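Local coordinates for protein BIFUNCTIONAL PROTEIN Proline utilization A (PutA) (Corynebacterium freiburgense, PDB 5UX5) that probably catalyses both steps of proline oxidation to glutamate, with an FAD-dependent proline dehydrogenase and an NAD-dependent aldehyde dehydrogenase joined in one chain, at residues L730-G735 / I837-S842; I699-A704 / E831-A836. All blocks are in the same frame, centred on the assembly; numbering follows the deposited sequence.

Contact 1: L730-G735 / I837-S842; sequences LVILVG and IEWQNS
The carbonyl oxygen of Trp839 is gripped from more than one direction at the end of helix 833-841: His816 NE2 donates to it, Ser842 N reaches it in a weak bond of 3.3 Å, and the Ser842 hydroxyl lies close by, although its proton may instead go to Glu838 O. The indole of the same residue reaches toward strand 728-734, in the helix-on-sheet packing of what is probably the catalytic α/β domain, as in other aldehyde dehydrogenases. Within 730-735, Ile732 alone touches the helix segment, with both of its branches. Its CG2 comes obliquely to the six-membered ring of the indole, 4.0 Å from Trp839 CE3. With CG1 beside the backbone N (chi1 -52°) and the chain beyond it extended, the other branch runs on to the helix, where CD1 lies 4.1 Å from Trp839 CB. The two segments meet by van der Waals packing alone, and the three touching residues are buried. Ala830 of the adjacent strand 824-830 touches both Ile732 and Trp839, and Pro811 also packs on the tryptophan. Gln840 meets Ile732 with its backbone N and CB; its far end is occupied elsewhere, OE1 accepting the indole N-H of Trp862. Ile732 CD1 stands 3.9 Å from Gln840 N and 4.2 Å from Gln840 CB.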
ATOM      1  N   LEU A 730       1.317 -14.081 -11.727  1.00 36.50           N
ATOM      2  CA  LEU A 730       1.104 -13.964 -13.148  1.00 32.43           C
ATOM      3  C   LEU A 730       0.789 -12.513 -13.462  1.00 35.08           C
ATOM      4  O   LEU A 730       0.060 -11.849 -12.717  1.00 33.96           O
ATOM      5  CB  LEU A 730      -0.044 -14.883 -13.576  1.00 32.89           C
ATOM      6  CG  LEU A 730       0.100 -16.362 -13.172  1.00 41.61           C
ATOM      7  CD1 LEU A 730      -1.227 -17.087 -13.215  1.00 48.33           C
ATOM      8  CD2 LEU A 730       1.072 -17.105 -14.071  1.00 41.99           C
ATOM      9  N   VAL A 731       1.371 -12.020 -14.546  1.00 34.44           N
ATOM     10  CA  VAL A 731       0.934 -10.805 -15.216  1.00 40.25           C
ATOM     11  C   VAL A 731       0.525 -11.211 -16.638  1.00 40.83           C
ATOM     12  O   VAL A 731       1.282 -11.897 -17.344  1.00 42.27           O
ATOM     13  CB  VAL A 731       2.036  -9.703 -15.170  1.00 42.34           C
ATOM     14  CG1 VAL A 731       3.310 -10.153 -15.816  1.00 33.56           C
ATOM     15  CG2 VAL A 731       1.590  -8.369 -15.777  1.00 32.08           C
ATOM     16  N   ILE A 732      -0.695 -10.845 -17.024  1.00 33.76           N
ATOM     17  CA  ILE A 732      -1.268 -11.197 -18.321  1.00 42.72           C
ATOM     18  C   ILE A 732      -1.384  -9.901 -19.104  1.00 44.85           C
ATOM     19  O   ILE A 732      -2.171  -9.022 -18.734  1.00 47.26           O
ATOM     20  CB  ILE A 732      -2.653 -11.854 -18.196  1.00 46.66           C
ATOM     21  CG1 ILE A 732      -2.663 -13.022 -17.227  1.00 44.70           C
ATOM     22  CG2 ILE A 732      -3.169 -12.323 -19.540  1.00 37.34           C
ATOM     23  CD1 ILE A 732      -4.056 -13.505 -17.017  1.00 38.00           C
ATOM     24  N   LEU A 733      -0.613  -9.777 -20.177  1.00 36.60           N
ATOM     25  CA  LEU A 733      -0.593  -8.581 -21.006  1.00 41.32           C
ATOM     26  C   LEU A 733      -1.485  -8.790 -22.219  1.00 44.45           C
ATOM     27  O   LEU A 733      -1.381  -9.821 -22.894  1.00 45.77           O
ATOM     28  CB  LEU A 733       0.824  -8.279 -21.474  1.00 42.86           C
ATOM     29  CG  LEU A 733       1.910  -8.482 -20.445  1.00 36.93           C
ATOM     30  CD1 LEU A 733       3.238  -8.230 -21.113  1.00 38.75           C
ATOM     31  CD2 LEU A 733       1.680  -7.503 -19.353  1.00 35.45           C
ATOM     32  N   VAL A 734      -2.366  -7.832 -22.489  1.00 42.66           N
ATOM     33  CA  VAL A 734      -3.205  -7.882 -23.683  1.00 44.09           C
ATOM     34  C   VAL A 734      -2.533  -7.091 -24.793  1.00 47.58           C
ATOM     35  O   VAL A 734      -2.161  -5.923 -24.603  1.00 42.11           O
ATOM     36  CB  VAL A 734      -4.620  -7.352 -23.415  1.00 39.86           C
ATOM     37  CG1 VAL A 734      -5.412  -7.410 -24.695  1.00 40.54           C
ATOM     38  CG2 VAL A 734      -5.315  -8.179 -22.332  1.00 38.56           C
ATOM     39  N   GLY A 735      -2.337  -7.737 -25.940  1.00 50.98           N
ATOM     40  CA  GLY A 735      -1.698  -7.041 -27.038  1.00 53.20           C
ATOM     41  C   GLY A 735      -0.297  -6.591 -26.676  1.00 52.76           C
ATOM     42  O   GLY A 735       0.459  -7.304 -26.001  1.00 42.84           O
ATOM     43  N   ILE A 837      -9.190 -12.544 -19.282  1.00 43.28           N
ATOM     44  CA  ILE A 837     -10.084 -12.823 -18.161  1.00 39.50           C
ATOM     45  C   ILE A 837     -10.373 -14.311 -18.064  1.00 37.81           C
ATOM     46  O   ILE A 837     -10.479 -14.854 -16.963  1.00 34.84           O
ATOM     47  CB  ILE A 837     -11.386 -12.015 -18.257  1.00 42.68           C
ATOM     48  CG1 ILE A 837     -11.108 -10.525 -18.139  1.00 46.97           C
ATOM     49  CG2 ILE A 837     -12.282 -12.387 -17.111  1.00 42.98           C
ATOM     50  CD1 ILE A 837     -12.305  -9.690 -18.410  1.00 48.62           C
ATOM     51  N   GLU A 838     -10.532 -14.995 -19.205  1.00 42.18           N
ATOM     52  CA  GLU A 838     -10.662 -16.448 -19.156  1.00 37.47           C
ATOM     53  C   GLU A 838      -9.463 -17.069 -18.465  1.00 41.01           C
ATOM     54  O   GLU A 838      -9.615 -17.961 -17.622  1.00 42.81           O
ATOM     55  CB  GLU A 838     -10.791 -17.035 -20.556  1.00 55.51           C
ATOM     56  CG  GLU A 838     -12.168 -17.072 -21.183  1.00 64.04           C
ATOM     57  CD  GLU A 838     -12.082 -17.618 -22.605  1.00 73.58           C
ATOM     58  OE1 GLU A 838     -12.590 -16.968 -23.553  1.00 78.93           O
ATOM     59  OE2 GLU A 838     -11.461 -18.693 -22.775  1.00 73.73           O
ATOM     60  N   TRP A 839      -8.255 -16.593 -18.794  1.00 41.17           N
ATOM     61  CA  TRP A 839      -7.051 -17.182 -18.221  1.00 39.61           C
ATOM     62  C   TRP A 839      -6.950 -16.904 -16.729  1.00 35.29           C
ATOM     63  O   TRP A 839      -6.566 -17.791 -15.958  1.00 40.98           O
ATOM     64  CB  TRP A 839      -5.815 -16.683 -18.959  1.00 46.76           C
ATOM     65  CG  TRP A 839      -5.707 -17.198 -20.365  1.00 48.01           C
ATOM     66  CD1 TRP A 839      -6.523 -18.106 -20.993  1.00 45.19           C
ATOM     67  CD2 TRP A 839      -4.727 -16.821 -21.320  1.00 47.97           C
ATOM     68  NE1 TRP A 839      -6.109 -18.308 -22.282  1.00 42.83           N
ATOM     69  CE2 TRP A 839      -5.002 -17.531 -22.508  1.00 46.76           C
ATOM     70  CE3 TRP A 839      -3.635 -15.943 -21.287  1.00 49.08           C
ATOM     71  CZ2 TRP A 839      -4.233 -17.389 -23.644  1.00 44.37           C
ATOM     72  CZ3 TRP A 839      -2.875 -15.800 -22.407  1.00 50.54           C
ATOM     73  CH2 TRP A 839      -3.174 -16.522 -23.579  1.00 55.60           C
ATOM     74  N   GLN A 840      -7.266 -15.675 -16.305  1.00 38.63           N
ATOM     75  CA  GLN A 840      -7.237 -15.333 -14.882  1.00 36.31           C
ATOM     76  C   GLN A 840      -8.207 -16.192 -14.067  1.00 43.00           C
ATOM     77  O   GLN A 840      -7.963 -16.463 -12.883  1.00 47.73           O
ATOM     78  CB  GLN A 840      -7.561 -13.845 -14.716  1.00 31.64           C
ATOM     79  CG  GLN A 840      -7.477 -13.279 -13.297  1.00 30.09           C
ATOM     80  CD  GLN A 840      -7.488 -11.771 -13.305  1.00 29.48           C
ATOM     81  OE1 GLN A 840      -8.051 -11.154 -14.207  1.00 30.03           O
ATOM     82  NE2 GLN A 840      -6.853 -11.164 -12.312  1.00 30.27           N
ATOM     83  N   ASN A 841      -9.288 -16.660 -14.688  1.00 42.78           N
ATOM     84  CA  ASN A 841     -10.343 -17.379 -13.990  1.00 40.90           C
ATOM     85  C   ASN A 841     -10.138 -18.890 -13.940  1.00 46.75           C
ATOM     86  O   ASN A 841     -10.887 -19.570 -13.227  1.00 41.50           O
ATOM     87  CB  ASN A 841     -11.692 -17.062 -14.644  1.00 37.38           C
ATOM     88  CG  ASN A 841     -12.164 -15.639 -14.330  1.00 38.27           C
ATOM     89  OD1 ASN A 841     -11.792 -15.053 -13.305  1.00 35.00           O
ATOM     90  ND2 ASN A 841     -12.984 -15.085 -15.207  1.00 37.41           N
ATOM     91  N   SER A 842      -9.136 -19.432 -14.650  1.00 51.02           N
ATOM     92  CA  SER A 842      -8.931 -20.875 -14.783  1.00 40.63           C
ATOM     93  C   SER A 842      -7.655 -21.388 -14.102  1.00 35.16           C
ATOM     94  O   SER A 842      -7.095 -22.403 -14.512  1.00 39.68           O
ATOM     95  CB  SER A 842      -8.911 -21.259 -16.256  1.00 38.08           C
ATOM     96  OG  SER A 842      -8.034 -20.422 -16.984  1.00 41.19           O
TER

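Contact 2: I699-A704 / E831-A836; sequences IVTPSA and ESLEQA
Ile699 lays its side chain over the methyl group of Ala836, with CD1 3.8 Å from Ala836 CB and CG2 4.1 Å from the same carbon. The CA atoms of Ile699 and Ala836 are 7.0 Å apart. One turn earlier, Leu833 crosses the isoleucine at about a right angle and offers CD1, which lies 4.2 Å from Ile699 CG2. Its CG is anti to the backbone N (chi1 175°), a setting that brings the end of the side chain closer to the strand than its root. The same Leu833 CD1 meets Thr701 CG2 at 4.4 Å, while Thr701 OG1 is hydrogen-bonded to Glu858 OE1 on helix 856-865. Next to these apolar contacts the helix start is closed by its own side chains. Ser832, the N-cap, accepts from Gln835 N at 3.0 Å through OG, and Gln835 OE1 in turn takes Glu831 N in a nearly straight bond of 2.8 Å. Thus the first turn of a capped helix rests on the end of strand 696-700, helix-on-sheet packing as expected in the catalytic α/β domain of aldehyde dehydrogenases, distinct from their NAD-binding Rossmann domain.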
ATOM      1  N   ILE A 699      -3.913  -8.263 -14.844  1.00 34.80           N
ATOM      2  CA  ILE A 699      -4.056  -8.000 -16.275  1.00 37.41           C
ATOM      3  C   ILE A 699      -3.631  -6.561 -16.586  1.00 33.95           C
ATOM      4  O   ILE A 699      -4.044  -5.611 -15.902  1.00 32.79           O
ATOM      5  CB  ILE A 699      -5.497  -8.262 -16.738  1.00 31.60           C
ATOM      6  CG1 ILE A 699      -5.888  -9.716 -16.473  1.00 31.82           C
ATOM      7  CG2 ILE A 699      -5.652  -7.892 -18.187  1.00 32.95           C
ATOM      8  CD1 ILE A 699      -7.294 -10.044 -16.918  1.00 32.30           C
ATOM      9  N   VAL A 700      -2.812  -6.407 -17.623  1.00 32.13           N
ATOM     10  CA  VAL A 700      -2.312  -5.128 -18.098  1.00 32.25           C
ATOM     11  C   VAL A 700      -2.689  -5.014 -19.566  1.00 39.84           C
ATOM     12  O   VAL A 700      -2.181  -5.770 -20.403  1.00 43.32           O
ATOM     13  CB  VAL A 700      -0.793  -5.009 -17.914  1.00 37.00           C
ATOM     14  CG1 VAL A 700      -0.265  -3.615 -18.378  1.00 32.36           C
ATOM     15  CG2 VAL A 700      -0.427  -5.324 -16.473  1.00 31.04           C
ATOM     16  N   THR A 701      -3.538  -4.062 -19.883  1.00 38.00           N
ATOM     17  CA  THR A 701      -4.001  -3.803 -21.236  1.00 44.19           C
ATOM     18  C   THR A 701      -3.294  -2.584 -21.797  1.00 42.43           C
ATOM     19  O   THR A 701      -2.811  -1.742 -21.039  1.00 40.48           O
ATOM     20  CB  THR A 701      -5.519  -3.569 -21.238  1.00 41.16           C
ATOM     21  OG1 THR A 701      -5.801  -2.223 -20.827  1.00 38.10           O
ATOM     22  CG2 THR A 701      -6.212  -4.548 -20.310  1.00 34.25           C
ATOM     23  N   PRO A 702      -3.277  -2.405 -23.120  1.00 42.23           N
ATOM     24  CA  PRO A 702      -2.559  -1.250 -23.688  1.00 44.00           C
ATOM     25  C   PRO A 702      -3.016   0.097 -23.157  1.00 45.95           C
ATOM     26  O   PRO A 702      -2.233   1.057 -23.211  1.00 52.88           O
ATOM     27  CB  PRO A 702      -2.836  -1.369 -25.194  1.00 39.32           C
ATOM     28  CG  PRO A 702      -3.087  -2.789 -25.413  1.00 39.99           C
ATOM     29  CD  PRO A 702      -3.818  -3.272 -24.178  1.00 47.58           C
ATOM     30  N   SER A 703      -4.225   0.195 -22.597  1.00 39.37           N
ATOM     31  CA  SER A 703      -4.747   1.445 -22.049  1.00 37.60           C
ATOM     32  C   SER A 703      -4.249   1.738 -20.632  1.00 35.14           C
ATOM     33  O   SER A 703      -4.802   2.603 -19.957  1.00 33.53           O
ATOM     34  CB  SER A 703      -6.277   1.423 -22.081  1.00 40.28           C
ATOM     35  OG  SER A 703      -6.755   1.388 -23.415  1.00 45.84           O
ATOM     36  N   ALA A 704      -3.253   1.011 -20.151  1.00 38.91           N
ATOM     37  CA  ALA A 704      -2.742   1.186 -18.808  1.00 31.48           C
ATOM     38  C   ALA A 704      -1.601   2.172 -18.803  1.00 33.07           C
ATOM     39  O   ALA A 704      -0.970   2.435 -19.824  1.00 45.25           O
ATOM     40  CB  ALA A 704      -2.251  -0.130 -18.228  1.00 31.14           C
ATOM     41  N   GLU A 831      -4.494 -12.413 -26.433  1.00 51.30           N
ATOM     42  CA  GLU A 831      -4.939 -11.695 -27.623  1.00 49.81           C
ATOM     43  C   GLU A 831      -6.009 -10.652 -27.331  1.00 52.22           C
ATOM     44  O   GLU A 831      -6.231  -9.780 -28.176  1.00 51.64           O
ATOM     45  CB  GLU A 831      -5.479 -12.682 -28.650  1.00 48.61           C
ATOM     46  N   SER A 832      -6.708 -10.745 -26.196  1.00 50.11           N
ATOM     47  CA  SER A 832      -7.802  -9.823 -25.909  1.00 44.69           C
ATOM     48  C   SER A 832      -8.074  -9.823 -24.418  1.00 44.53           C
ATOM     49  O   SER A 832      -7.714 -10.763 -23.707  1.00 46.30           O
ATOM     50  CB  SER A 832      -9.084 -10.195 -26.648  1.00 44.47           C
ATOM     51  OG  SER A 832      -9.728 -11.255 -25.964  1.00 48.39           O
ATOM     52  N   LEU A 833      -8.727  -8.756 -23.956  1.00 42.77           N
ATOM     53  CA  LEU A 833      -9.157  -8.722 -22.564  1.00 42.25           C
ATOM     54  C   LEU A 833     -10.054  -9.919 -22.241  1.00 43.36           C
ATOM     55  O   LEU A 833      -9.909 -10.552 -21.185  1.00 37.33           O
ATOM     56  CB  LEU A 833      -9.862  -7.389 -22.255  1.00 37.59           C
ATOM     57  CG  LEU A 833     -10.486  -7.238 -20.854  1.00 35.90           C
ATOM     58  CD1 LEU A 833      -9.478  -7.396 -19.742  1.00 34.54           C
ATOM     59  CD2 LEU A 833     -11.257  -5.943 -20.700  1.00 35.50           C
ATOM     60  N   GLU A 834     -10.971 -10.265 -23.146  1.00 47.03           N
ATOM     61  CA  GLU A 834     -11.882 -11.374 -22.862  1.00 50.10           C
ATOM     62  C   GLU A 834     -11.118 -12.676 -22.652  1.00 51.37           C
ATOM     63  O   GLU A 834     -11.416 -13.438 -21.721  1.00 50.25           O
ATOM     64  CB  GLU A 834     -12.905 -11.505 -23.987  1.00 47.00           C
ATOM     65  CG  GLU A 834     -14.002 -10.452 -23.916  1.00 52.84           C
ATOM     66  CD  GLU A 834     -13.517  -9.044 -24.328  1.00 68.85           C
ATOM     67  OE1 GLU A 834     -14.347  -8.102 -24.263  1.00 79.17           O
ATOM     68  OE2 GLU A 834     -12.321  -8.870 -24.700  1.00 60.59           O
ATOM     69  N   GLN A 835     -10.079 -12.913 -23.456  1.00 49.21           N
ATOM     70  CA  GLN A 835      -9.266 -14.106 -23.255  1.00 45.62           C
ATOM     71  C   GLN A 835      -8.462 -14.030 -21.959  1.00 44.05           C
ATOM     72  O   GLN A 835      -8.409 -15.006 -21.195  1.00 42.82           O
ATOM     73  CB  GLN A 835      -8.330 -14.301 -24.430  1.00 43.20           C
ATOM     74  CG  GLN A 835      -7.282 -15.330 -24.140  1.00 43.40           C
ATOM     75  CD  GLN A 835      -6.482 -15.660 -25.354  1.00 48.53           C
ATOM     76  OE1 GLN A 835      -5.705 -14.838 -25.850  1.00 45.65           O
ATOM     77  NE2 GLN A 835      -6.674 -16.865 -25.860  1.00 52.34           N
ATOM     78  N   ALA A 836      -7.827 -12.875 -21.694  1.00 38.91           N
ATOM     79  CA  ALA A 836      -7.056 -12.709 -20.463  1.00 37.36           C
ATOM     80  C   ALA A 836      -7.917 -12.967 -19.239  1.00 46.30           C
ATOM     81  O   ALA A 836      -7.455 -13.581 -18.268  1.00 40.74           O
ATOM     82  CB  ALA A 836      -6.461 -11.306 -20.386  1.00 38.14           C
TER

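Contacts 1 and 2 lie about 7 Å apart, centre to centre, and share helix 833-841: contact 2 uses its first turn, contact 1 its second half. Their strands, 696-700 and 728-734, are parallel neighbours, joined by backbone bonds such as Val700 N to Ile732 O at 2.9 Å. Along the chain the segments come in the order 699-704, 730-735, 831-836 and 837-842, so both strands precede the helix. That helix leaves strand 824-830, passes over the two strands and leads into strand 845-852 on their far side. Two parts of the aldehyde dehydrogenase region more than a hundred residues apart in sequence are thus brought together, a helix layer packed on a sheet layer, probably within the catalytic domain.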